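Local coordinates for protein adhesin (Streptococcus sanguinis SK1 = NCTC 7863, PDB 6VT2) that probably mediates bacterial attachment to host surfaces by binding sialylated glycans through tandem Siglec-like modules, at residues R41-A46 against T110-K115; T97-A102 against S117-L122; T336-P341 against R399-L404; S347-I352 against V372-S377. All coordinates share one frame; numbering follows the deposited sequence.

Contact 1. Residues R41-A46 against T110-K115; sequences RNIEGA and TALVDK. With A2G (2-acetamido-2-deoxy-alpha-D-galactopyranose), chain D; GAL (beta-D-galactopyranose), chain B.
I43 meets the 110-115 loop through its CG1-CD1 branch. Its CD1 lies 3.8 Å from CD1 of L112, while its CG1 is 3.5 Å from OD1 of D114, whose side chain it crosses at about a right angle. With CG1 anti to the backbone N (chi1 -170°), CD1 turns to the 110-115 loop and CG2 to the sugars, 3.8 Å from C3 of the A2G residue. L112 also lies beside the guanidinium of R41, though its exact placement there is doubtful. The guanidinium is steered by carbonyls of its own loop: NE donates to O of N42 (3.0 Å, 172°), nearly in the guanidinium plane, and NH1 to O of A46 (2.9 Å), whereas the bonds of NH2 are weak. Two carboxylates then meet the glycan. OE1 of E44 accepts from N2 of A2G at 2.7 Å (158°), and OD1 of D114 accepts from O6 of the galactose over a doubtfully short distance. Loops contributing apolar contacts and acidic groups in this way form the galactose and N-acetylgalactosamine end of the glycan pocket in this SigLec-like domain.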
# COMPACT_ATOMS: atom_id res chain seq x y z
N ARG A 41 -45.23 23.00 17.10
CA ARG A 41 -45.66 23.16 18.49
C ARG A 41 -45.98 21.81 19.14
O ARG A 41 -46.24 20.84 18.49
CB ARG A 41 -46.91 24.04 18.56
CG ARG A 41 -48.09 23.50 17.76
CD ARG A 41 -49.42 24.21 18.04
NE ARG A 41 -50.00 23.74 19.26
CZ ARG A 41 -51.08 24.25 19.79
NH1 ARG A 41 -51.68 25.26 19.20
NH2 ARG A 41 -51.58 23.73 20.88
N ASN A 42 -46.03 21.87 20.46
CA ASN A 42 -46.56 20.74 21.24
C ASN A 42 -48.05 20.66 21.02
O ASN A 42 -48.63 21.65 20.87
CB ASN A 42 -46.41 21.00 22.73
CG ASN A 42 -44.98 20.90 23.15
OD1 ASN A 42 -44.16 20.74 22.29
ND2 ASN A 42 -44.69 20.99 24.43
N ILE A 43 -48.63 19.49 21.13
CA ILE A 43 -50.11 19.35 21.03
C ILE A 43 -50.78 20.17 22.12
O ILE A 43 -51.83 20.71 21.87
CB ILE A 43 -50.54 17.85 21.10
CG1 ILE A 43 -52.02 17.66 20.76
CG2 ILE A 43 -50.21 17.20 22.44
CD1 ILE A 43 -52.45 18.23 19.42
N GLU A 44 -50.16 20.24 23.27
CA GLU A 44 -50.76 20.92 24.43
C GLU A 44 -50.81 22.40 24.16
O GLU A 44 -49.91 22.91 23.56
CB GLU A 44 -49.95 20.77 25.72
CG GLU A 44 -49.78 19.39 26.29
CD GLU A 44 -48.82 18.44 25.60
OE1 GLU A 44 -48.84 17.26 25.90
OE2 GLU A 44 -48.04 18.90 24.78
N GLY A 45 -51.84 23.02 24.71
CA GLY A 45 -52.01 24.46 24.60
C GLY A 45 -53.27 24.85 23.86
O GLY A 45 -53.87 24.00 23.21
N ALA A 46 -53.63 26.12 23.97
CA ALA A 46 -54.74 26.67 23.23
C ALA A 46 -54.45 26.68 21.74
O ALA A 46 -53.32 26.46 21.28
CB ALA A 46 -55.02 28.08 23.72
N THR A 110 -54.17 25.61 9.37
CA THR A 110 -54.42 24.18 9.34
C THR A 110 -54.97 23.78 10.70
O THR A 110 -54.54 24.28 11.68
CB THR A 110 -53.17 23.44 8.90
OG1 THR A 110 -52.14 23.83 9.77
CG2 THR A 110 -52.78 23.78 7.48
N ALA A 111 -55.83 22.80 10.70
CA ALA A 111 -56.46 22.36 11.93
C ALA A 111 -55.40 21.61 12.75
O ALA A 111 -54.61 20.95 12.18
CB ALA A 111 -57.61 21.45 11.63
N LEU A 112 -55.51 21.68 14.04
CA LEU A 112 -54.64 20.96 14.96
C LEU A 112 -55.49 19.85 15.59
O LEU A 112 -56.49 20.13 16.26
CB LEU A 112 -54.15 21.88 16.05
CG LEU A 112 -53.34 21.19 17.10
CD1 LEU A 112 -52.05 20.60 16.45
CD2 LEU A 112 -52.92 22.16 18.22
N VAL A 113 -55.13 18.60 15.34
CA VAL A 113 -55.92 17.44 15.80
C VAL A 113 -54.91 16.42 16.33
O VAL A 113 -54.15 15.92 15.59
CB VAL A 113 -56.76 16.85 14.66
CG1 VAL A 113 -57.65 15.75 15.21
CG2 VAL A 113 -57.60 17.88 13.92
N ASP A 114 -54.99 16.10 17.62
CA ASP A 114 -54.11 15.14 18.29
C ASP A 114 -54.04 13.83 17.51
O ASP A 114 -55.04 13.31 17.15
CB ASP A 114 -54.68 14.80 19.65
CG ASP A 114 -53.78 13.85 20.41
OD1 ASP A 114 -52.67 14.19 20.56
OD2 ASP A 114 -54.25 12.77 20.77
N LYS A 115 -52.84 13.45 17.09
CA LYS A 115 -52.48 12.19 16.41
C LYS A 115 -53.08 12.11 15.03
O LYS A 115 -53.08 11.06 14.52
CB LYS A 115 -52.83 10.98 17.27
CG LYS A 115 -52.05 10.94 18.58
CD LYS A 115 -52.37 9.68 19.31
CE LYS A 115 -51.74 9.54 20.66
NZ LYS A 115 -52.55 8.59 21.45
O5 A2G D . -53.93 15.60 25.80
C1 A2G D . -52.84 16.10 26.56
O1 A2G D . -52.39 17.31 25.94
C2 A2G D . -51.72 15.06 26.55
N2 A2G D . -50.57 15.66 27.19
C3 A2G D . -51.27 14.77 25.12
O3 A2G D . -50.29 13.72 25.14
C4 A2G D . -52.49 14.38 24.28
O4 A2G D . -52.97 13.11 24.72
C5 A2G D . -53.59 15.43 24.43
C6 A2G D . -54.86 15.08 23.66
O6 A2G D . -55.67 16.25 23.56
C7 A2G D . -50.14 15.21 28.37
O7 A2G D . -50.68 14.29 28.95
C8 A2G D . -48.94 15.91 28.94
C1 GAL B . -49.24 13.79 24.27
C2 GAL B . -48.18 12.78 24.74
C3 GAL B . -47.09 12.59 23.69
C4 GAL B . -47.71 12.26 22.33
C5 GAL B . -48.71 13.36 21.98
C6 GAL B . -49.44 13.14 20.64
O2 GAL B . -47.52 13.24 25.91
O3 GAL B . -46.21 11.53 24.06
O4 GAL B . -48.36 11.01 22.38
O5 GAL B . -49.72 13.44 22.98
O6 GAL B . -50.24 14.27 20.30

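Contact 2. Residues T97-A102 against S117-L122; sequences TKYVRA and SERFVL. With SIA (N-acetyl-alpha-neuraminic acid), chain C; GAL (beta-D-galactopyranose), chain B.
K98 and F120 form a hydrogen-bonded pair of the antiparallel strands, with K98 N to F120 O and F120 N to K98 O both 3.0 Å long. A third backbone bond runs from V100 N to E118 O, also 3.0 Å. T97 with V121 and Y99 with R119 are non-hydrogen-bonded pairs, and CA-H...O contacts supplement the ladder.

Aromatic contacts occur on both faces of the sheet. Beside T97 and V121, Y99 and R119 lie side by side: CB of R119 sits 4.1 Å from the centroid of the Y99 ring, 22° off its normal, a CH-pi contact. On the face of K98 and F120, CB of K98 touches CZ of the phenylalanine at 3.7 Å, while CG2 of V100 meets that ring at its edge.

Polar groups of residues 97-102 bind the glycan. The sialic acid carboxylate is held at both oxygens: T97 N reaches O1B (2.9 Å, 169°), and T97 OG1, placed anti to the carbonyl carbon (chi1 -53°), reaches O1A (2.9 Å). K98 NZ lies within bonding distance of four acceptors, O8 and O9 of the sialic acid, N42 OD1 and D53 O, which must share its three protons. Y99 OH donates to O6 of the galactose at 2.6 Å.

Strand 95-104 runs between strands 119-125 and 35-41. Inward, V100 packs on I8 and V26, and F120 meets F24 edge-to-face, joining this sheet to the one holding strands 7-9 and 21-29.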
# COMPACT_ATOMS: atom_id res chain seq x y z
N THR A 97 -43.45 13.72 19.40
CA THR A 97 -44.45 13.91 18.34
C THR A 97 -44.78 15.38 18.41
O THR A 97 -45.26 15.80 19.38
CB THR A 97 -45.71 13.11 18.58
OG1 THR A 97 -45.25 11.79 18.79
CG2 THR A 97 -46.66 13.21 17.41
N LYS A 98 -44.46 16.12 17.36
CA LYS A 98 -44.72 17.56 17.37
C LYS A 98 -45.49 17.93 16.11
O LYS A 98 -45.39 17.30 15.14
CB LYS A 98 -43.42 18.33 17.48
CG LYS A 98 -42.56 17.96 18.67
CD LYS A 98 -43.26 18.38 19.95
CE LYS A 98 -42.65 17.60 21.07
NZ LYS A 98 -43.07 18.06 22.38
N TYR A 99 -46.22 19.01 16.23
CA TYR A 99 -47.25 19.35 15.25
C TYR A 99 -46.83 20.59 14.47
O TYR A 99 -46.26 21.53 15.03
CB TYR A 99 -48.56 19.59 15.97
CG TYR A 99 -49.09 18.32 16.53
CD1 TYR A 99 -48.60 17.77 17.68
CD2 TYR A 99 -50.02 17.60 15.82
CE1 TYR A 99 -49.01 16.50 18.11
CE2 TYR A 99 -50.52 16.37 16.26
CZ TYR A 99 -49.95 15.81 17.39
OH TYR A 99 -50.42 14.59 17.74
N VAL A 100 -47.12 20.57 13.18
CA VAL A 100 -46.76 21.65 12.28
C VAL A 100 -48.05 22.25 11.73
O VAL A 100 -48.90 21.54 11.19
CB VAL A 100 -45.82 21.17 11.17
CG1 VAL A 100 -45.46 22.34 10.32
CG2 VAL A 100 -44.57 20.52 11.74
N ARG A 101 -48.15 23.58 11.84
CA ARG A 101 -49.32 24.26 11.32
C ARG A 101 -48.88 25.40 10.42
O ARG A 101 -47.85 25.89 10.57
CB ARG A 101 -50.18 24.84 12.45
CG ARG A 101 -50.58 23.82 13.49
CD ARG A 101 -51.42 24.54 14.51
NE ARG A 101 -52.78 24.74 14.08
CZ ARG A 101 -53.70 25.33 14.81
NH1 ARG A 101 -53.39 25.82 15.98
NH2 ARG A 101 -54.94 25.45 14.39
N ALA A 102 -49.74 25.73 9.50
CA ALA A 102 -49.43 26.86 8.64
C ALA A 102 -50.69 27.68 8.43
O ALA A 102 -51.80 27.14 8.44
CB ALA A 102 -48.86 26.41 7.30
N SER A 117 -53.41 15.44 12.68
CA SER A 117 -53.01 16.53 11.80
C SER A 117 -51.52 16.46 11.54
O SER A 117 -50.83 15.53 11.95
CB SER A 117 -53.49 17.86 12.37
OG SER A 117 -52.88 18.12 13.62
N GLU A 118 -51.02 17.43 10.81
CA GLU A 118 -49.66 17.37 10.32
C GLU A 118 -48.69 17.36 11.48
O GLU A 118 -48.74 18.22 12.37
CB GLU A 118 -49.39 18.54 9.41
CG GLU A 118 -50.26 18.62 8.13
CD GLU A 118 -51.62 19.32 8.26
OE1 GLU A 118 -52.09 19.65 9.38
OE2 GLU A 118 -52.21 19.57 7.18
N ARG A 119 -47.78 16.39 11.45
CA ARG A 119 -46.93 16.16 12.60
C ARG A 119 -45.75 15.32 12.13
O ARG A 119 -45.81 14.66 11.09
CB ARG A 119 -47.68 15.46 13.72
CG ARG A 119 -48.15 14.06 13.39
CD ARG A 119 -49.32 13.65 14.33
NE ARG A 119 -49.57 12.27 14.01
CZ ARG A 119 -50.24 11.86 12.95
NH1 ARG A 119 -50.84 12.73 12.14
NH2 ARG A 119 -50.31 10.53 12.69
N PHE A 120 -44.73 15.33 12.96
CA PHE A 120 -43.59 14.46 12.78
C PHE A 120 -43.25 13.81 14.10
O PHE A 120 -43.54 14.36 15.16
CB PHE A 120 -42.36 15.18 12.23
CG PHE A 120 -41.86 16.28 13.09
CD1 PHE A 120 -40.92 16.03 14.07
CD2 PHE A 120 -42.33 17.58 12.94
CE1 PHE A 120 -40.49 17.04 14.93
CE2 PHE A 120 -41.87 18.58 13.73
CZ PHE A 120 -40.93 18.32 14.75
N VAL A 121 -42.57 12.66 14.06
CA VAL A 121 -42.03 12.04 15.26
C VAL A 121 -40.53 12.08 15.11
O VAL A 121 -39.96 11.52 14.16
CB VAL A 121 -42.50 10.62 15.45
CG1 VAL A 121 -41.95 10.07 16.75
CG2 VAL A 121 -44.05 10.58 15.50
N LEU A 122 -39.89 12.77 16.03
CA LEU A 122 -38.45 12.81 16.15
C LEU A 122 -38.00 11.74 17.11
O LEU A 122 -38.48 11.69 18.24
CB LEU A 122 -38.04 14.21 16.60
CG LEU A 122 -36.55 14.47 16.61
CD1 LEU A 122 -36.02 14.51 15.21
CD2 LEU A 122 -36.35 15.80 17.36
C1 SIA C . -44.55 12.09 22.31
C2 SIA C . -44.87 11.76 23.83
C3 SIA C . -44.27 10.43 24.33
C4 SIA C . -42.74 10.43 24.39
C5 SIA C . -42.23 11.64 25.19
C6 SIA C . -42.90 12.94 24.65
C7 SIA C . -42.60 14.21 25.49
C8 SIA C . -43.50 15.38 25.02
C9 SIA C . -42.98 16.70 25.58
C10 SIA C . -39.97 11.69 26.16
C11 SIA C . -38.48 11.86 25.86
N5 SIA C . -40.78 11.77 25.08
O1A SIA C . -44.49 11.13 21.52
O1B SIA C . -44.43 13.33 22.08
O4 SIA C . -42.25 9.22 25.02
O6 SIA C . -44.32 12.82 24.67
O7 SIA C . -42.73 13.94 26.88
O8 SIA C . -43.55 15.40 23.59
O9 SIA C . -41.79 17.05 24.86
O10 SIA C . -40.37 11.50 27.30
C1 GAL B . -49.24 13.79 24.27
C2 GAL B . -48.18 12.78 24.74
C3 GAL B . -47.09 12.59 23.69
C4 GAL B . -47.71 12.26 22.33
C5 GAL B . -48.71 13.36 21.98
C6 GAL B . -49.44 13.14 20.64
O2 GAL B . -47.52 13.24 25.91
O3 GAL B . -46.21 11.53 24.06
O4 GAL B . -48.36 11.01 22.38
O5 GAL B . -49.72 13.44 22.98
O6 GAL B . -50.24 14.27 20.30

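Contact 3. Residues T336-P341 against R399-L404; sequences TGVLNP and RTVQDL. With SO4 (sulfate ion), chain K.
L404 turns its CG anti to its carbonyl carbon (chi1 -70°), laying CD1 against the backbone of G337, 3.6 Å from that residue's C atom. D403, by contrast, has CG anti to the backbone N (chi1 -165°), which carries the carboxylate across the ring of P341; CG of D403 and CG of P341 are 3.4 Å apart. The same carboxylate forms a salt bridge with R405.

The backbones form a parallel two-strand ladder whose bonds alternate regularly. T336 N donates to T400 O (2.9 Å) and Q402 N to T336 O (2.8 Å). Further along, V338 N donates to Q402 O (2.8 Å) and L404 N to V338 O (2.9 Å). One water bridges T336 OG1 and T400 O, accepting from the hydroxyl and donating to the carbonyl.

Q402 bends at chi2, and its NE2 reaches O of D403 at 3.0 Å along an almost perfectly straight bond (179°). That nitrogen also donates to O3 of a sulfate at 3.0 Å, an ion probably taken from the crystallisation liquor.

On the other face V338 approaches V401, but V401 has two conformers and the closeness of the pair is doubtful. The four main-chain bonds fix the register independently of the side chains, while T336 and V338 face helix 346-360, and the Q402 amide bonds within its own strand and to the sulfate.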
# COMPACT_ATOMS: atom_id res chain seq x y z
N THR A 336 42.17 -9.25 -43.46
CA THR A 336 43.44 -8.59 -43.71
C THR A 336 44.30 -9.47 -44.59
O THR A 336 44.45 -10.66 -44.32
CB THR A 336 44.15 -8.32 -42.40
OG1 THR A 336 43.32 -7.41 -41.66
CG2 THR A 336 45.49 -7.71 -42.55
N GLY A 337 44.77 -8.91 -45.69
CA GLY A 337 45.58 -9.68 -46.62
C GLY A 337 46.88 -10.04 -45.97
O GLY A 337 47.57 -9.19 -45.40
N VAL A 338 47.28 -11.29 -46.13
CA VAL A 338 48.55 -11.77 -45.60
C VAL A 338 49.31 -12.46 -46.72
O VAL A 338 48.73 -13.23 -47.49
CB VAL A 338 48.41 -12.70 -44.40
CG1 VAL A 338 47.67 -11.92 -43.24
CG2 VAL A 338 47.79 -13.98 -44.71
N LEU A 339 50.61 -12.19 -46.78
CA LEU A 339 51.43 -12.84 -47.79
C LEU A 339 51.75 -14.29 -47.46
O LEU A 339 51.98 -15.09 -48.36
CB LEU A 339 52.71 -12.04 -47.95
CG LEU A 339 52.55 -10.62 -48.45
CD1 LEU A 339 53.90 -9.89 -48.37
CD2 LEU A 339 52.00 -10.63 -49.87
N ASN A 340 51.81 -14.65 -46.18
CA ASN A 340 52.19 -15.98 -45.75
C ASN A 340 51.27 -16.34 -44.61
O ASN A 340 51.48 -15.90 -43.48
CB ASN A 340 53.63 -16.09 -45.25
CG ASN A 340 53.96 -17.47 -44.79
OD1 ASN A 340 53.09 -18.32 -44.66
ND2 ASN A 340 55.27 -17.73 -44.60
N PRO A 341 50.21 -17.11 -44.87
CA PRO A 341 49.23 -17.40 -43.79
C PRO A 341 49.80 -18.15 -42.62
O PRO A 341 49.20 -18.16 -41.56
CB PRO A 341 48.15 -18.22 -44.51
CG PRO A 341 48.32 -17.83 -46.00
CD PRO A 341 49.78 -17.62 -46.19
N ARG A 399 38.46 -15.79 -39.71
CA ARG A 399 37.75 -14.57 -39.54
C ARG A 399 38.64 -13.36 -39.61
O ARG A 399 38.13 -12.24 -39.57
CB ARG A 399 37.06 -14.55 -38.17
CG ARG A 399 36.18 -15.77 -37.94
CD ARG A 399 34.75 -15.43 -38.03
NE ARG A 399 33.91 -16.56 -37.69
CZ ARG A 399 32.85 -16.95 -38.40
NH1 ARG A 399 32.52 -16.30 -39.51
NH2 ARG A 399 32.14 -18.00 -38.01
N THR A 400 39.96 -13.54 -39.78
CA THR A 400 40.82 -12.37 -39.73
C THR A 400 41.77 -12.23 -40.90
O THR A 400 42.09 -11.11 -41.28
CB THR A 400 41.71 -12.40 -38.49
OG1 THR A 400 42.48 -13.59 -38.53
CG2 THR A 400 40.87 -12.38 -37.19
N VAL A 401 42.18 -13.35 -41.48
CA VAL A 401 43.27 -13.44 -42.45
C VAL A 401 42.71 -13.76 -43.82
O VAL A 401 41.80 -14.59 -43.95
CB VAL A 401 44.25 -14.55 -42.02
CG1 VAL A 401 45.15 -14.97 -43.13
CG2 VAL A 401 45.08 -14.09 -40.83
N GLN A 402 43.29 -13.14 -44.86
CA GLN A 402 43.02 -13.52 -46.26
C GLN A 402 44.36 -13.72 -46.97
O GLN A 402 45.13 -12.77 -47.14
CB GLN A 402 42.21 -12.46 -46.96
CG GLN A 402 41.99 -12.76 -48.41
CD GLN A 402 41.32 -14.06 -48.62
OE1 GLN A 402 40.19 -14.29 -48.21
NE2 GLN A 402 42.06 -14.98 -49.22
N ASP A 403 44.65 -14.94 -47.35
CA ASP A 403 45.82 -15.27 -48.18
C ASP A 403 45.83 -14.41 -49.43
O ASP A 403 44.82 -14.32 -50.14
CB ASP A 403 45.68 -16.76 -48.51
CG ASP A 403 46.91 -17.44 -49.05
OD1 ASP A 403 47.86 -16.78 -49.46
OD2 ASP A 403 46.87 -18.72 -49.03
N LEU A 404 46.98 -13.83 -49.76
CA LEU A 404 47.16 -13.03 -50.97
C LEU A 404 48.05 -13.75 -51.98
O LEU A 404 48.41 -13.13 -52.92
CB LEU A 404 47.89 -11.78 -50.55
CG LEU A 404 47.09 -10.81 -49.71
CD1 LEU A 404 47.98 -9.64 -49.37
CD2 LEU A 404 45.85 -10.37 -50.45
S SO4 K . 40.85 -18.58 -49.40
O1 SO4 K . 42.16 -18.41 -48.83
O2 SO4 K . 40.05 -19.52 -48.68
O3 SO4 K . 40.19 -17.28 -49.50
O4 SO4 K . 40.93 -18.98 -50.81
O HOH W 1 41.19 -8.68 -40.41

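Contact 4. Residues S347-I352 against V372-S377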
# COMPACT_ATOMS: atom_id res chain seq x y z
N SER A 347 53.37 -6.03 -39.47
CA SER A 347 52.37 -5.11 -39.98
C SER A 347 51.01 -5.80 -40.17
O SER A 347 49.96 -5.18 -39.96
CB SER A 347 52.83 -4.45 -41.29
OG SER A 347 53.05 -5.42 -42.27
N GLU A 348 51.02 -7.06 -40.60
CA GLU A 348 49.75 -7.74 -40.76
C GLU A 348 49.06 -7.95 -39.42
O GLU A 348 47.85 -7.78 -39.31
CB GLU A 348 49.98 -9.06 -41.48
CG GLU A 348 50.29 -8.89 -43.01
CD GLU A 348 51.05 -10.08 -43.59
OE1 GLU A 348 51.25 -10.10 -44.84
OE2 GLU A 348 51.37 -11.05 -42.85
N LYS A 349 49.83 -8.31 -38.40
CA LYS A 349 49.27 -8.47 -37.06
C LYS A 349 48.71 -7.15 -36.57
O LYS A 349 47.63 -7.12 -35.98
CB LYS A 349 50.35 -8.97 -36.12
CG LYS A 349 50.75 -10.37 -36.33
CD LYS A 349 51.92 -10.82 -35.39
CE LYS A 349 52.21 -12.25 -35.55
NZ LYS A 349 53.34 -12.63 -34.71
N THR A 350 49.44 -6.07 -36.75
CA THR A 350 48.94 -4.76 -36.35
C THR A 350 47.64 -4.40 -37.03
O THR A 350 46.71 -3.90 -36.38
CB THR A 350 50.01 -3.72 -36.65
OG1 THR A 350 51.19 -4.10 -35.92
CG2 THR A 350 49.58 -2.38 -36.18
N ALA A 351 47.54 -4.68 -38.33
CA ALA A 351 46.32 -4.33 -39.03
C ALA A 351 45.15 -5.14 -38.52
O ALA A 351 44.03 -4.62 -38.44
CB ALA A 351 46.49 -4.60 -40.53
N ILE A 352 45.39 -6.43 -38.20
CA ILE A 352 44.31 -7.28 -37.69
C ILE A 352 43.87 -6.78 -36.33
O ILE A 352 42.66 -6.67 -36.03
CB ILE A 352 44.75 -8.75 -37.63
CG1 ILE A 352 44.80 -9.36 -39.03
CG2 ILE A 352 43.79 -9.55 -36.78
CD1 ILE A 352 45.52 -10.65 -39.03
N VAL A 372 47.53 -11.04 -31.44
CA VAL A 372 47.45 -11.65 -32.76
C VAL A 372 48.58 -12.68 -32.87
O VAL A 372 49.77 -12.37 -32.75
CB VAL A 372 47.54 -10.60 -33.85
CG1 VAL A 372 47.29 -11.28 -35.21
CG2 VAL A 372 46.52 -9.47 -33.62
N ASN A 373 48.20 -13.92 -33.01
CA ASN A 373 49.14 -15.01 -33.11
C ASN A 373 49.75 -15.07 -34.50
O ASN A 373 49.34 -14.36 -35.43
CB ASN A 373 48.40 -16.26 -32.73
CG ASN A 373 47.80 -16.11 -31.31
OD1 ASN A 373 48.53 -15.80 -30.39
ND2 ASN A 373 46.49 -16.27 -31.15
N ASN A 374 50.77 -15.92 -34.61
CA ASN A 374 51.53 -15.96 -35.84
C ASN A 374 50.67 -16.38 -37.02
O ASN A 374 50.97 -15.97 -38.14
CB ASN A 374 52.69 -16.91 -35.73
CG ASN A 374 53.81 -16.34 -34.94
OD1 ASN A 374 54.06 -15.14 -34.96
ND2 ASN A 374 54.53 -17.20 -34.24
N ASP A 375 49.60 -17.15 -36.78
CA ASP A 375 48.67 -17.54 -37.83
C ASP A 375 47.52 -16.56 -38.02
O ASP A 375 46.62 -16.79 -38.86
CB ASP A 375 48.12 -18.95 -37.57
CG ASP A 375 47.23 -19.04 -36.31
OD1 ASP A 375 46.99 -18.03 -35.65
OD2 ASP A 375 46.78 -20.15 -35.99
N GLY A 376 47.53 -15.46 -37.29
CA GLY A 376 46.53 -14.44 -37.47
C GLY A 376 45.26 -14.65 -36.65
O GLY A 376 44.40 -13.77 -36.67
N SER A 377 45.10 -15.80 -36.01
CA SER A 377 44.07 -15.92 -34.99
C SER A 377 44.38 -14.92 -33.90
O SER A 377 45.50 -14.46 -33.75
CB SER A 377 44.03 -17.32 -34.46
OG SER A 377 45.18 -17.62 -33.73
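The 347-352 part of helix 346-360 approaches the loop nearest at K349 and V372, their CA atoms 5.6 Å apart, and the loop itself closes as a type I turn from N373 to G376, with G376 N bonded to N373 O at 2.8 Å.

K349 and V372 slide past each other in opposite directions, bringing CG of the lysine 3.7 Å from CG1 of the valine. The other branch of V372, CG2, lies against the helix backbone, 3.5 Å from O of K349. Beyond CG the lysine chain is extended, which carries its ammonium group over the turn to N374. There NZ donates to OD1 of N374 at 2.6 Å, tilted 22° from the amide's carbonyl plane. Q343 supplies that oxygen with a second donor.

Further along the helix, I352 crosses V372 with its CG2 4.2 Å from CG2 of the valine, and sends CD1 to within 4.1 Å of O of G376. The same carbonyl accepts a hydrogen bond from OG1 of T400; the I352 methyl only packs on it. OD1 of D375 takes the backbone N of S377, an Asx turn overlapping the end of the type I turn, and uses its syn lone pair for the serine hydroxyl at 2.7 Å.

With N373 N bonded to S377 O and G376 at phi 88°, the geometry fits a type I turn with a G1 bulge, closing the hairpin of strands 369-372 and 378-381 beside the helix of the atypical Rib domain.

Contacts 1 and 2 adjoin in the first SigLec-like module, their centres about 8 Å apart, and both touch the same galactose. Contact 1 is a surface meeting of two loops; contact 2 is partly buried strand pairing, one face turned to the inter-sheet core. R41 N to Y99 O and K115 N to Y99 OH are probable hydrogen bonds linking them. Contacts 3 and 4, more than 110 Å away between centres, lie in the second atypical Rib domain. Both are partly buried, contact 3 held by backbone bonds of a parallel pair, contact 4 by side-chain packing with one lysine-asparagine bond. Contact 4 includes part of helix 346-360, on which T336 of contact 3 packs.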